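Local structure of oxidized polyvinyl alcohol hydrolase (Pseudomonas sp. VM15C, 3WWC) at residues G197-G202 with V249-G254; E203-S208 with Q232-P237; T228-G233 with S283-A288; D258-T263 with A273-S278. The protein hydrolyses beta-diketones such as 4,6-nonanedione and cleaves oxidized polyvinyl alcohol in the second step of polyvinyl alcohol breakdown. The protein carries 1 engineered substitution. All coordinates share one frame; numbering follows the deposited sequence.

Contact 1 (G197-G202 with V249-G254); sequences GLPISG and VMTVWG
Leu198 and Met250 lie side by side on adjacent parallel strands, their side chains running the same way. With its CG anti to the backbone N (chi1 179°), the leucine brings CD1 across the gap between the strands, 3.8 Å from Met250 CB, and the same methyl reaches Val252 CG2. Ile200 and Val252 repeat the arrangement two residues further on, again pointing together, with Ile200 CG2 3.9 Å from Val252 CB. Helix 310-322 covers this face, setting Ala317 against both Leu198 and Met250.

The other face is built differently. Here the ring of Pro199 meets Val249 and Thr251 roughly at right angles: its CD is 3.9 Å from Val249 CG1, while CG lies beside Thr251 OG1, a hydroxyl bonded to His294. Having no amide hydrogen, Pro199 cannot give Met250 O the usual sheet bond; that oxygen instead has Pro199 CD at 3.1 Å and the CA-H of Leu198 directed at it. With an alanine here the ring carbons disappear, and a gap would probably open against Val249 CG1, leaving that methyl without the proline ring beside it.

Regular backbone bonds resume on both sides of the interruption, Met250 N to Gly197 O at 3.0 Å and Val252 N to Pro199 O at 3.2 Å. Ser201 N closes the series on Val252 O at 2.9 Å, where the first strand gives way to a loop. Two parallel strands crossing at -15°, covered by helices on both faces, are characteristic of the central sheet of the alpha/beta-hydrolase fold, with the active site at the strand ends.

Contact 2 (E203-S208 with Q232-P237); sequences EWYVTS and QGRVGP
Val206 and Gly233 pass with their CA atoms 4.1 Å apart, and the tight half of the contact is built round this approach. Three backbone bonds fasten it: Arg234 N to Tyr205 O at 2.8 Å, Val235 N to Trp204 O, and Thr207 N to Gln232 O, each donor standing well above the plane of its carbonyl. On one side Val235 CG1, set between the backbone N and the carbonyl carbon (chi1 70°), rests over the face of the Trp204 indole, 4.0 Å from the six-membered-ring centroid in a CH-pi contact. On the other, Tyr205 CB meets Arg234 CB at 3.4 Å and also lies over one face of the guanidinium, whose plane is turned 36° from the phenol ring. Arg234 NH1 is held by Arg133 O, and a water at the guanidinium edge bridges the buried Arg234 NE and Val206 O.

The looser side is the partly exposed end, where another water joins Gln232 N to Thr207 O and Gln232 swings its amide away to Leu240 N.

Both segments are loops, flanking helix 216-225, which receives Val206. Helix 275-288 takes the Trp204 ring, and helix 178-189 packs against Tyr205 and Val235.

Contact 3 (T228-G233 with S283-A288); sequences TKIHQG and SNFFSA
Ile230 and Phe285 mark the closest backbone approach, their CA atoms 5.4 Å apart, where the loop between helix 216-225 and strand 247-253 passes helix 275-288. No backbone-to-backbone hydrogen bond links the two; the helix turns its side chains to the loop.

Asn284 makes the polar link. Its ND2 donates to Lys229 O at 2.9 Å, with an N-H...O angle of 156°, coming from above the carbonyl plane by 43° rather than along a lone pair. The same ND2 also binds Pro227 O, and OD1 accepts from Gln280 one helical turn back, which fixes which way the amide is flipped. Beside it Ile230 divides its branches: CG2 comes to the edge of the Phe285 ring, 4.0 Å from CD1, while CD1 of Ile230 continues to Ala288 CB at 3.7 Å. CG1 of Ile230, anti to the carbonyl carbon (chi1 -70°), sends that longer arm along the helix. A leucine in place of Asn284 would probably leave the carbonyls of Lys229 and Pro227 without their shared donor and free this part of the loop to shift.

The chemistry thus implies an attachment by one buried amide, with a small apolar patch bordering solvent at Ile230 and Ala288.

Contact 4 (D258-T263 with A273-S278); sequences DLWNCT and ADYRPS. With BUA (butanoic acid), chain C.
A beta hairpin that runs directly into a helix carries this contact, and Trp260 facing Ala273 is its hydrogen-bonded pair: Trp260 N gives to Ala273 O at 2.9 Å, and Ala273 N returns a bond to Trp260 O in the carbonyl plane. One step on, Leu259 and Asp274 form the non-hydrogen-bonded pair, their side chains pointing the same way, with Leu259 CD2 3.5 Å from Asp274 CG. Asp274 is also the N-cap of helix 275-288; its OD1 accepts from Arg276 N at 3.0 Å, met from above the carboxylate plane, and a water lies between this oxygen and Asp258 O. The second oxygen, OD2, pairs with Arg220. Further out, the Cys262-Cys272 disulfide ties the two hairpin strands together.

Tyr275, next after the N-cap residue, lies in the butanoic acid pocket. Its amide is fixed to Asp258 O at 3.1 Å, and Trp260 CB sits at the edge of the phenol ring, 3.8 Å from Tyr275 CE1. Asp258 crosses the tyrosine at about a right angle, though the carboxylate plane is only 21° from that of the ring, and OD1 comes to 3.3 Å from Tyr275 CD1. That carboxylate is gripped from beyond the contact, OD1 by His303 and OD2 by Ser201 and Gly254, consistent with the acid and histidine of an alpha/beta-hydrolase triad. Tyr275 OH and O2 of the butanoic acid are modelled as hydrogen-bonded at 2.4 Å, a separation short enough to be doubtful. The Trp260 indole, with CG anti to the backbone N (chi1 177°), turns one face to the same O2 and brings CD1 to 3.7 Å from ligand C2.

In the fold
Contacts 1 and 4 meet beside the ligand: Ser201 OG lies 2.5 Å from Asp258 OD2, and Gly202 O 2.8 Å from Ser278 OG, joining the strand end to helix 275-288. Tyr275 of contact 4 is about 5 Å, side chain to side chain, from Ala177, the engineered residue at the presumed nucleophile position. Contact 2 begins where the first segment of contact 1 ends, and both its segments lie between those of contact 1; it reaches the second butanoic acid site through Tyr205, whose side chain is about 4 Å from that ligand. Trp204 NE1, 2.9 Å from His231 O, joins it to contact 3. Contact 3 packs on contact 1 through Phe286 and Val249; the centres of contacts 3 and 4 are about 18 Å apart.

Contact 1 (G197-G202 with V249-G254)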
loop_
_atom_site.group_PDB
_atom_site.type_symbol
_atom_site.label_atom_id
_atom_site.label_comp_id
_atom_site.label_asym_id
_atom_site.label_seq_id
_atom_site.Cartn_x
_atom_site.Cartn_y
_atom_site.Cartn_z
ATOM N N GLY A 197 4.495 6.189 -1.137
ATOM C CA GLY A 197 3.634 5.106 -1.544
ATOM C C GLY A 197 2.288 5.596 -1.990
ATOM O O GLY A 197 1.906 6.786 -1.862
ATOM N N LEU A 198 1.553 4.636 -2.526
ATOM C CA LEU A 198 0.226 4.868 -3.087
ATOM C C LEU A 198 -0.809 3.887 -2.516
ATOM O O LEU A 198 -1.139 2.846 -3.160
ATOM C CB LEU A 198 0.322 4.732 -4.627
ATOM C CG LEU A 198 -0.958 4.912 -5.459
ATOM C CD1 LEU A 198 -1.490 6.322 -5.301
ATOM C CD2 LEU A 198 -0.630 4.666 -6.947
ATOM N N PRO A 199 -1.299 4.140 -1.289
ATOM C CA PRO A 199 -2.309 3.245 -0.683
ATOM C C PRO A 199 -3.692 3.569 -1.260
ATOM O O PRO A 199 -4.254 4.612 -0.955
ATOM C CB PRO A 199 -2.197 3.544 0.821
ATOM C CG PRO A 199 -1.672 5.026 0.854
ATOM C CD PRO A 199 -0.743 5.130 -0.318
ATOM N N ILE A 200 -4.196 2.703 -2.136
ATOM C CA ILE A 200 -5.485 2.888 -2.787
ATOM C C ILE A 200 -6.511 2.044 -2.057
ATOM O O ILE A 200 -6.411 0.813 -2.012
ATOM C CB ILE A 200 -5.423 2.439 -4.257
ATOM C CG1 ILE A 200 -4.283 3.142 -5.004
ATOM C CG2 ILE A 200 -6.774 2.735 -4.908
ATOM C CD1 ILE A 200 -4.156 2.684 -6.505
ATOM N N SER A 201 -7.471 2.738 -1.448
ATOM C CA SER A 201 -8.559 2.064 -0.715
ATOM C C SER A 201 -8.051 1.025 0.245
ATOM O O SER A 201 -8.505 -0.134 0.236
ATOM C CB SER A 201 -9.497 1.456 -1.704
ATOM O OG SER A 201 -10.012 2.458 -2.541
ATOM N N GLY A 202 -7.099 1.455 1.051
ATOM C CA GLY A 202 -6.544 0.573 2.089
ATOM C C GLY A 202 -7.219 0.825 3.421
ATOM O O GLY A 202 -7.790 1.902 3.684
ATOM N N VAL A 249 3.096 10.573 0.260
ATOM C CA VAL A 249 2.061 9.543 0.293
ATOM C C VAL A 249 0.846 10.052 -0.422
ATOM O O VAL A 249 0.359 11.169 -0.147
ATOM C CB VAL A 249 1.683 9.187 1.741
ATOM C CG1 VAL A 249 0.620 8.077 1.765
ATOM C CG2 VAL A 249 2.950 8.745 2.519
ATOM N N MET A 250 0.335 9.245 -1.335
ATOM C CA MET A 250 -0.879 9.595 -2.095
ATOM C C MET A 250 -1.948 8.556 -1.748
ATOM O O MET A 250 -1.842 7.397 -2.150
ATOM C CB MET A 250 -0.594 9.560 -3.594
ATOM C CG MET A 250 -1.836 10.030 -4.374
ATOM S SD MET A 250 -1.542 9.987 -6.200
ATOM C CE MET A 250 -0.498 11.408 -6.369
ATOM N N THR A 251 -2.946 8.988 -0.985
ATOM C CA THR A 251 -4.038 8.093 -0.565
ATOM C C THR A 251 -5.214 8.285 -1.492
ATOM O O THR A 251 -5.599 9.432 -1.759
ATOM C CB THR A 251 -4.470 8.417 0.835
ATOM O OG1 THR A 251 -3.347 8.278 1.734
ATOM C CG2 THR A 251 -5.599 7.474 1.276
ATOM N N VAL A 252 -5.790 7.203 -1.995
ATOM C CA VAL A 252 -6.922 7.316 -2.953
ATOM C C VAL A 252 -8.184 6.659 -2.397
ATOM O O VAL A 252 -8.140 5.504 -1.905
ATOM C CB VAL A 252 -6.569 6.609 -4.262
ATOM C CG1 VAL A 252 -7.714 6.767 -5.284
ATOM C CG2 VAL A 252 -5.260 7.199 -4.836
ATOM N N TRP A 253 -9.281 7.418 -2.443
ATOM C CA TRP A 253 -10.614 6.943 -2.028
ATOM C C TRP A 253 -11.450 6.840 -3.296
ATOM O O TRP A 253 -11.449 7.765 -4.112
ATOM C CB TRP A 253 -11.260 7.966 -1.075
ATOM C CG TRP A 253 -12.653 7.615 -0.686
ATOM C CD1 TRP A 253 -13.047 6.473 -0.028
ATOM C CD2 TRP A 253 -13.831 8.431 -0.816
ATOM N NE1 TRP A 253 -14.385 6.541 0.271
ATOM C CE2 TRP A 253 -14.887 7.735 -0.207
ATOM C CE3 TRP A 253 -14.091 9.690 -1.390
ATOM C CZ2 TRP A 253 -16.199 8.251 -0.147
ATOM C CZ3 TRP A 253 -15.392 10.201 -1.319
ATOM C CH2 TRP A 253 -16.422 9.478 -0.704
ATOM N N GLY A 254 -12.195 5.734 -3.424
ATOM C CA GLY A 254 -12.986 5.456 -4.618
ATOM C C GLY A 254 -14.427 5.926 -4.581
ATOM O O GLY A 254 -15.239 5.517 -5.445
#

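Contact 2 (E203-S208 with Q232-P237)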
loop_
_atom_site.group_PDB
_atom_site.type_symbol
_atom_site.label_atom_id
_atom_site.label_comp_id
_atom_site.label_asym_id
_atom_site.label_seq_id
_atom_site.Cartn_x
_atom_site.Cartn_y
_atom_site.Cartn_z
ATOM N N GLU A 203 -7.147 -0.176 4.279
ATOM C CA GLU A 203 -7.687 -0.021 5.631
ATOM C C GLU A 203 -6.650 0.638 6.547
ATOM O O GLU A 203 -5.426 0.708 6.249
ATOM C CB GLU A 203 -8.065 -1.398 6.245
ATOM C CG GLU A 203 -9.591 -1.714 6.280
ATOM C CD GLU A 203 -10.336 -0.901 7.317
ATOM O OE1 GLU A 203 -11.510 -1.236 7.532
ATOM O OE2 GLU A 203 -9.794 0.051 7.938
ATOM N N TRP A 204 -7.174 1.114 7.675
ATOM C CA TRP A 204 -6.383 1.668 8.786
ATOM C C TRP A 204 -6.681 0.806 10.043
ATOM O O TRP A 204 -5.868 0.768 10.967
ATOM C CB TRP A 204 -6.805 3.119 9.096
ATOM C CG TRP A 204 -5.745 3.910 9.838
ATOM C CD1 TRP A 204 -5.765 4.295 11.166
ATOM C CD2 TRP A 204 -4.516 4.416 9.292
ATOM N NE1 TRP A 204 -4.627 5.016 11.468
ATOM C CE2 TRP A 204 -3.839 5.109 10.335
ATOM C CE3 TRP A 204 -3.917 4.354 8.011
ATOM C CZ2 TRP A 204 -2.600 5.741 10.136
ATOM C CZ3 TRP A 204 -2.682 4.981 7.811
ATOM C CH2 TRP A 204 -2.024 5.675 8.860
ATOM N N TYR A 205 -7.831 0.143 10.069
ATOM C CA TYR A 205 -8.299 -0.679 11.226
ATOM C C TYR A 205 -8.283 0.185 12.472
ATOM O O TYR A 205 -7.635 -0.112 13.501
ATOM C CB TYR A 205 -7.423 -1.893 11.437
ATOM C CG TYR A 205 -7.327 -2.818 10.255
ATOM C CD1 TYR A 205 -8.466 -3.407 9.689
ATOM C CD2 TYR A 205 -6.072 -3.199 9.776
ATOM C CE1 TYR A 205 -8.345 -4.377 8.693
ATOM C CE2 TYR A 205 -5.941 -4.171 8.786
ATOM C CZ TYR A 205 -7.074 -4.751 8.263
ATOM O OH TYR A 205 -6.957 -5.788 7.338
ATOM N N VAL A 206 -9.026 1.287 12.395
ATOM C CA VAL A 206 -9.064 2.258 13.482
ATOM C C VAL A 206 -9.347 1.635 14.849
ATOM O O VAL A 206 -10.248 0.767 14.985
ATOM C CB VAL A 206 -10.121 3.311 13.161
ATOM C CG1 VAL A 206 -10.404 4.225 14.406
ATOM C CG2 VAL A 206 -9.587 4.194 12.051
ATOM N N THR A 207 -8.551 2.049 15.838
ATOM C CA THR A 207 -8.791 1.572 17.217
ATOM C C THR A 207 -9.003 2.784 18.113
ATOM O O THR A 207 -8.883 3.934 17.699
ATOM C CB THR A 207 -7.562 0.832 17.815
ATOM O OG1 THR A 207 -6.448 1.738 17.967
ATOM C CG2 THR A 207 -7.161 -0.363 16.918
ATOM N N SER A 208 -9.290 2.512 19.384
ATOM C CA SER A 208 -9.372 3.601 20.328
ATOM C C SER A 208 -7.956 4.090 20.566
ATOM O O SER A 208 -6.971 3.436 20.195
ATOM C CB SER A 208 -9.940 3.137 21.683
ATOM O OG SER A 208 -11.241 2.602 21.483
ATOM N N GLN A 232 -5.513 6.084 15.966
ATOM C CA GLN A 232 -4.627 4.916 16.018
ATOM C C GLN A 232 -5.259 3.835 15.155
ATOM O O GLN A 232 -6.431 3.903 14.810
ATOM C CB GLN A 232 -4.540 4.407 17.460
ATOM C CG GLN A 232 -3.987 5.464 18.421
ATOM C CD GLN A 232 -2.560 5.813 18.105
ATOM O OE1 GLN A 232 -1.741 4.928 17.855
ATOM N NE2 GLN A 232 -2.251 7.094 18.086
ATOM N N GLY A 233 -4.479 2.828 14.765
ATOM C CA GLY A 233 -5.067 1.723 14.001
ATOM C C GLY A 233 -4.208 0.462 14.008
ATOM O O GLY A 233 -2.980 0.533 14.123
ATOM N N ARG A 234 -4.876 -0.678 13.802
ATOM C CA ARG A 234 -4.218 -1.974 13.782
ATOM C C ARG A 234 -3.321 -2.129 12.575
ATOM O O ARG A 234 -2.549 -3.087 12.531
ATOM C CB ARG A 234 -5.268 -3.105 13.829
ATOM C CG ARG A 234 -6.045 -3.087 15.147
ATOM C CD ARG A 234 -6.967 -4.273 15.288
ATOM N NE ARG A 234 -8.151 -4.104 14.442
ATOM C CZ ARG A 234 -8.627 -4.966 13.548
ATOM N NH1 ARG A 234 -8.027 -6.115 13.291
ATOM N NH2 ARG A 234 -9.774 -4.686 12.920
ATOM N N VAL A 235 -3.423 -1.243 11.567
ATOM C CA VAL A 235 -2.533 -1.336 10.395
ATOM C C VAL A 235 -1.091 -1.013 10.779
ATOM O O VAL A 235 -0.142 -1.500 10.135
ATOM C CB VAL A 235 -3.008 -0.339 9.284
ATOM C CG1 VAL A 235 -2.766 1.139 9.708
ATOM C CG2 VAL A 235 -2.268 -0.616 7.966
ATOM N N GLY A 236 -0.893 -0.251 11.858
ATOM C CA GLY A 236 0.467 0.200 12.158
ATOM C C GLY A 236 0.961 -0.144 13.536
ATOM O O GLY A 236 0.419 -1.000 14.200
ATOM N N PRO A 237 2.065 0.463 13.910
ATOM C CA PRO A 237 2.641 0.245 15.236
ATOM C C PRO A 237 1.593 0.787 16.223
ATOM O O PRO A 237 0.766 1.621 15.854
ATOM C CB PRO A 237 3.860 1.198 15.219
ATOM C CG PRO A 237 4.185 1.383 13.796
ATOM C CD PRO A 237 2.867 1.410 13.099
HETATM O O HOH W 1 -9.958 -1.985 15.158
HETATM O O HOH W 2 -7.318 6.590 18.058
#

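Contact 3 (T228-G233 with S283-A288)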
loop_
_atom_site.group_PDB
_atom_site.type_symbol
_atom_site.label_atom_id
_atom_site.label_comp_id
_atom_site.label_asym_id
_atom_site.label_seq_id
_atom_site.Cartn_x
_atom_site.Cartn_y
_atom_site.Cartn_z
ATOM N N THR A 228 -11.263 14.832 11.882
ATOM C CA THR A 228 -10.017 15.519 11.638
ATOM C C THR A 228 -8.969 15.069 12.619
ATOM O O THR A 228 -7.866 15.583 12.597
ATOM C CB THR A 228 -10.135 17.066 11.782
ATOM O OG1 THR A 228 -10.430 17.399 13.146
ATOM C CG2 THR A 228 -11.201 17.621 10.839
ATOM N N LYS A 229 -9.275 14.099 13.464
ATOM C CA LYS A 229 -8.211 13.777 14.381
ATOM C C LYS A 229 -7.342 12.612 13.916
ATOM O O LYS A 229 -7.717 11.868 13.012
ATOM C CB LYS A 229 -8.798 13.479 15.725
ATOM C CG LYS A 229 -9.506 12.265 15.740
ATOM C CD LYS A 229 -8.754 11.413 16.724
ATOM C CE LYS A 229 -9.606 11.018 17.899
ATOM N NZ LYS A 229 -8.728 10.076 18.676
ATOM N N ILE A 230 -6.193 12.478 14.544
ATOM C CA ILE A 230 -5.326 11.356 14.251
ATOM C C ILE A 230 -5.846 10.164 15.043
ATOM O O ILE A 230 -5.946 10.184 16.270
ATOM C CB ILE A 230 -3.880 11.681 14.596
ATOM C CG1 ILE A 230 -3.352 12.716 13.585
ATOM C CG2 ILE A 230 -2.994 10.421 14.464
ATOM C CD1 ILE A 230 -2.025 13.373 14.040
ATOM N N HIS A 231 -6.207 9.110 14.326
ATOM C CA HIS A 231 -6.717 7.872 14.918
ATOM C C HIS A 231 -5.667 6.779 14.854
ATOM O O HIS A 231 -4.961 6.606 13.847
ATOM C CB HIS A 231 -7.915 7.331 14.137
ATOM C CG HIS A 231 -9.126 8.193 14.236
ATOM N ND1 HIS A 231 -10.096 7.993 15.205
ATOM C CD2 HIS A 231 -9.490 9.297 13.541
ATOM C CE1 HIS A 231 -11.001 8.951 15.098
ATOM N NE2 HIS A 231 -10.664 9.746 14.102
ATOM N N GLN A 232 -5.513 6.084 15.966
ATOM C CA GLN A 232 -4.627 4.916 16.018
ATOM C C GLN A 232 -5.259 3.835 15.155
ATOM O O GLN A 232 -6.431 3.903 14.810
ATOM C CB GLN A 232 -4.540 4.407 17.460
ATOM C CG GLN A 232 -3.987 5.464 18.421
ATOM C CD GLN A 232 -2.560 5.813 18.105
ATOM O OE1 GLN A 232 -1.741 4.928 17.855
ATOM N NE2 GLN A 232 -2.251 7.094 18.086
ATOM N N GLY A 233 -4.479 2.828 14.765
ATOM C CA GLY A 233 -5.067 1.723 14.001
ATOM C C GLY A 233 -4.208 0.462 14.008
ATOM O O GLY A 233 -2.980 0.533 14.123
ATOM N N SER A 283 -5.004 9.875 5.786
ATOM C CA SER A 283 -4.657 11.226 5.338
ATOM C C SER A 283 -4.424 12.167 6.522
ATOM O O SER A 283 -3.575 13.043 6.448
ATOM C CB SER A 283 -5.754 11.794 4.390
ATOM O OG SER A 283 -6.866 12.317 5.135
ATOM N N ASN A 284 -5.105 11.936 7.634
ATOM C CA ASN A 284 -4.906 12.834 8.781
ATOM C C ASN A 284 -3.521 12.574 9.382
ATOM O O ASN A 284 -2.780 13.508 9.722
ATOM C CB ASN A 284 -5.970 12.542 9.862
ATOM C CG ASN A 284 -7.376 12.913 9.411
ATOM O OD1 ASN A 284 -7.571 13.522 8.356
ATOM N ND2 ASN A 284 -8.364 12.570 10.230
ATOM N N PHE A 285 -3.143 11.305 9.494
ATOM C CA PHE A 285 -1.849 11.017 10.077
ATOM C C PHE A 285 -0.723 11.514 9.217
ATOM O O PHE A 285 0.205 12.171 9.719
ATOM C CB PHE A 285 -1.685 9.503 10.302
ATOM C CG PHE A 285 -0.324 9.119 10.781
ATOM C CD1 PHE A 285 -0.028 9.161 12.127
ATOM C CD2 PHE A 285 0.685 8.801 9.865
ATOM C CE1 PHE A 285 1.261 8.909 12.564
ATOM C CE2 PHE A 285 1.982 8.544 10.297
ATOM C CZ PHE A 285 2.262 8.602 11.635
ATOM N N PHE A 286 -0.781 11.221 7.911
ATOM C CA PHE A 286 0.344 11.613 7.065
ATOM C C PHE A 286 0.405 13.113 6.819
ATOM O O PHE A 286 1.478 13.660 6.687
ATOM C CB PHE A 286 0.328 10.820 5.738
ATOM C CG PHE A 286 0.686 9.380 5.926
ATOM C CD1 PHE A 286 1.977 9.029 6.361
ATOM C CD2 PHE A 286 -0.242 8.364 5.639
ATOM C CE1 PHE A 286 2.339 7.677 6.507
ATOM C CE2 PHE A 286 0.116 7.016 5.779
ATOM C CZ PHE A 286 1.406 6.672 6.214
ATOM N N SER A 287 -0.736 13.780 6.785
ATOM C CA SER A 287 -0.707 15.202 6.598
ATOM C C SER A 287 -0.085 15.903 7.775
ATOM O O SER A 287 0.613 16.897 7.576
ATOM C CB SER A 287 -2.128 15.746 6.393
ATOM O OG SER A 287 -2.603 15.288 5.171
ATOM N N ALA A 288 -0.326 15.394 8.981
ATOM C CA ALA A 288 0.221 16.025 10.180
ATOM C C ALA A 288 1.738 15.897 10.259
ATOM O O ALA A 288 2.385 16.698 10.883
ATOM C CB ALA A 288 -0.414 15.439 11.446
#

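Contact 4 (D258-T263 with A273-S278)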
loop_
_atom_site.group_PDB
_atom_site.type_symbol
_atom_site.label_atom_id
_atom_site.label_comp_id
_atom_site.label_asym_id
_atom_site.label_seq_id
_atom_site.Cartn_x
_atom_site.Cartn_y
_atom_site.Cartn_z
ATOM N N ASP A 258 -16.966 2.780 -2.391
ATOM C CA ASP A 258 -15.701 2.173 -2.016
ATOM C C ASP A 258 -15.904 1.493 -0.649
ATOM O O ASP A 258 -15.628 2.057 0.408
ATOM C CB ASP A 258 -14.621 3.261 -1.981
ATOM C CG ASP A 258 -13.207 2.672 -1.817
ATOM O OD1 ASP A 258 -13.096 1.432 -1.701
ATOM O OD2 ASP A 258 -12.218 3.460 -1.762
ATOM N N LEU A 259 -16.413 0.258 -0.741
ATOM C CA LEU A 259 -16.821 -0.580 0.404
ATOM C C LEU A 259 -16.465 -1.990 0.024
ATOM O O LEU A 259 -16.344 -2.269 -1.160
ATOM C CB LEU A 259 -18.346 -0.528 0.563
ATOM C CG LEU A 259 -18.986 0.859 0.696
ATOM C CD1 LEU A 259 -20.511 0.815 0.489
ATOM C CD2 LEU A 259 -18.641 1.404 2.081
ATOM N N TRP A 260 -16.317 -2.871 0.996
ATOM C CA TRP A 260 -15.996 -4.270 0.691
ATOM C C TRP A 260 -16.901 -5.194 1.474
ATOM O O TRP A 260 -17.076 -5.027 2.680
ATOM C CB TRP A 260 -14.521 -4.587 1.047
ATOM C CG TRP A 260 -14.054 -6.050 0.853
ATOM C CD1 TRP A 260 -13.721 -6.962 1.835
ATOM C CD2 TRP A 260 -13.817 -6.707 -0.390
ATOM N NE1 TRP A 260 -13.287 -8.146 1.265
ATOM C CE2 TRP A 260 -13.342 -8.015 -0.097
ATOM C CE3 TRP A 260 -13.962 -6.321 -1.726
ATOM C CZ2 TRP A 260 -13.010 -8.938 -1.096
ATOM C CZ3 TRP A 260 -13.635 -7.237 -2.728
ATOM C CH2 TRP A 260 -13.165 -8.534 -2.403
ATOM N N ASN A 261 -17.471 -6.163 0.767
ATOM C CA ASN A 261 -18.313 -7.163 1.427
ATOM C C ASN A 261 -17.513 -8.459 1.473
ATOM O O ASN A 261 -17.063 -8.970 0.447
ATOM C CB ASN A 261 -19.581 -7.425 0.628
ATOM C CG ASN A 261 -20.484 -6.203 0.564
ATOM O OD1 ASN A 261 -21.015 -5.864 -0.494
ATOM N ND2 ASN A 261 -20.651 -5.545 1.671
ATOM N N CYS A 262 -17.373 -8.967 2.682
ATOM C CA CYS A 262 -16.679 -10.210 2.929
ATOM C C CYS A 262 -17.609 -11.366 2.515
ATOM O O CYS A 262 -18.803 -11.172 2.322
ATOM C CB CYS A 262 -16.371 -10.273 4.413
ATOM S SG CYS A 262 -14.889 -9.287 4.859
ATOM N N THR A 263 -17.064 -12.561 2.395
ATOM C CA THR A 263 -17.897 -13.706 2.030
ATOM C C THR A 263 -17.811 -14.774 3.127
ATOM O O THR A 263 -16.731 -15.248 3.413
ATOM C CB THR A 263 -17.409 -14.347 0.715
ATOM O OG1 THR A 263 -17.388 -13.366 -0.334
ATOM C CG2 THR A 263 -18.328 -15.500 0.319
ATOM N N ALA A 273 -15.950 -3.640 5.391
ATOM C CA ALA A 273 -14.999 -2.540 5.316
ATOM C C ALA A 273 -15.580 -1.363 4.554
ATOM O O ALA A 273 -16.253 -1.555 3.539
ATOM C CB ALA A 273 -13.721 -2.988 4.659
ATOM N N ASP A 274 -15.316 -0.170 5.069
ATOM C CA ASP A 274 -15.760 1.069 4.442
ATOM C C ASP A 274 -14.471 1.884 4.351
ATOM O O ASP A 274 -13.859 2.200 5.361
ATOM C CB ASP A 274 -16.771 1.766 5.356
ATOM C CG ASP A 274 -17.250 3.095 4.791
ATOM O OD1 ASP A 274 -16.577 3.644 3.878
ATOM O OD2 ASP A 274 -18.314 3.599 5.246
ATOM N N TYR A 275 -14.082 2.251 3.126
ATOM C CA TYR A 275 -12.782 2.935 3.009
ATOM C C TYR A 275 -12.812 4.449 3.137
ATOM O O TYR A 275 -11.784 5.124 3.078
ATOM C CB TYR A 275 -12.075 2.443 1.721
ATOM C CG TYR A 275 -11.883 0.941 1.790
ATOM C CD1 TYR A 275 -12.883 0.076 1.328
ATOM C CD2 TYR A 275 -10.734 0.397 2.361
ATOM C CE1 TYR A 275 -12.745 -1.306 1.436
ATOM C CE2 TYR A 275 -10.599 -0.980 2.489
ATOM C CZ TYR A 275 -11.597 -1.803 2.026
ATOM O OH TYR A 275 -11.477 -3.159 2.147
ATOM N N ARG A 276 -13.981 5.002 3.403
ATOM C CA ARG A 276 -14.037 6.440 3.663
ATOM C C ARG A 276 -13.289 6.730 5.004
ATOM O O ARG A 276 -12.387 7.566 5.050
ATOM C CB ARG A 276 -15.535 6.871 3.721
ATOM C CG ARG A 276 -15.694 8.373 4.095
ATOM C CD ARG A 276 -17.150 8.672 4.581
ATOM N NE ARG A 276 -18.112 8.225 3.590
ATOM C CZ ARG A 276 -18.591 8.986 2.613
ATOM N NH1 ARG A 276 -18.228 10.262 2.510
ATOM N NH2 ARG A 276 -19.359 8.454 1.690
ATOM N N PRO A 277 -13.656 6.051 6.119
ATOM C CA PRO A 277 -12.900 6.374 7.333
ATOM C C PRO A 277 -11.407 6.027 7.294
ATOM O O PRO A 277 -10.608 6.709 7.931
ATOM C CB PRO A 277 -13.634 5.601 8.436
ATOM C CG PRO A 277 -14.315 4.492 7.737
ATOM C CD PRO A 277 -14.777 5.141 6.418
ATOM N N SER A 278 -11.048 4.960 6.586
ATOM C CA SER A 278 -9.650 4.565 6.556
ATOM C C SER A 278 -8.797 5.459 5.683
ATOM O O SER A 278 -7.648 5.725 6.056
ATOM C CB SER A 278 -9.510 3.110 6.165
ATOM O OG SER A 278 -10.053 2.894 4.895
HETATM C C1 BUA C . -10.565 -6.283 4.728
HETATM C C2 BUA C . -10.601 -5.657 3.333
HETATM C C3 BUA C . -9.468 -6.248 2.492
HETATM C C4 BUA C . -9.525 -5.726 1.054
HETATM O O1 BUA C . -9.106 -6.498 0.161
HETATM O O2 BUA C . -9.917 -4.547 0.896
HETATM O O HOH W 3 -16.520 4.627 1.117
#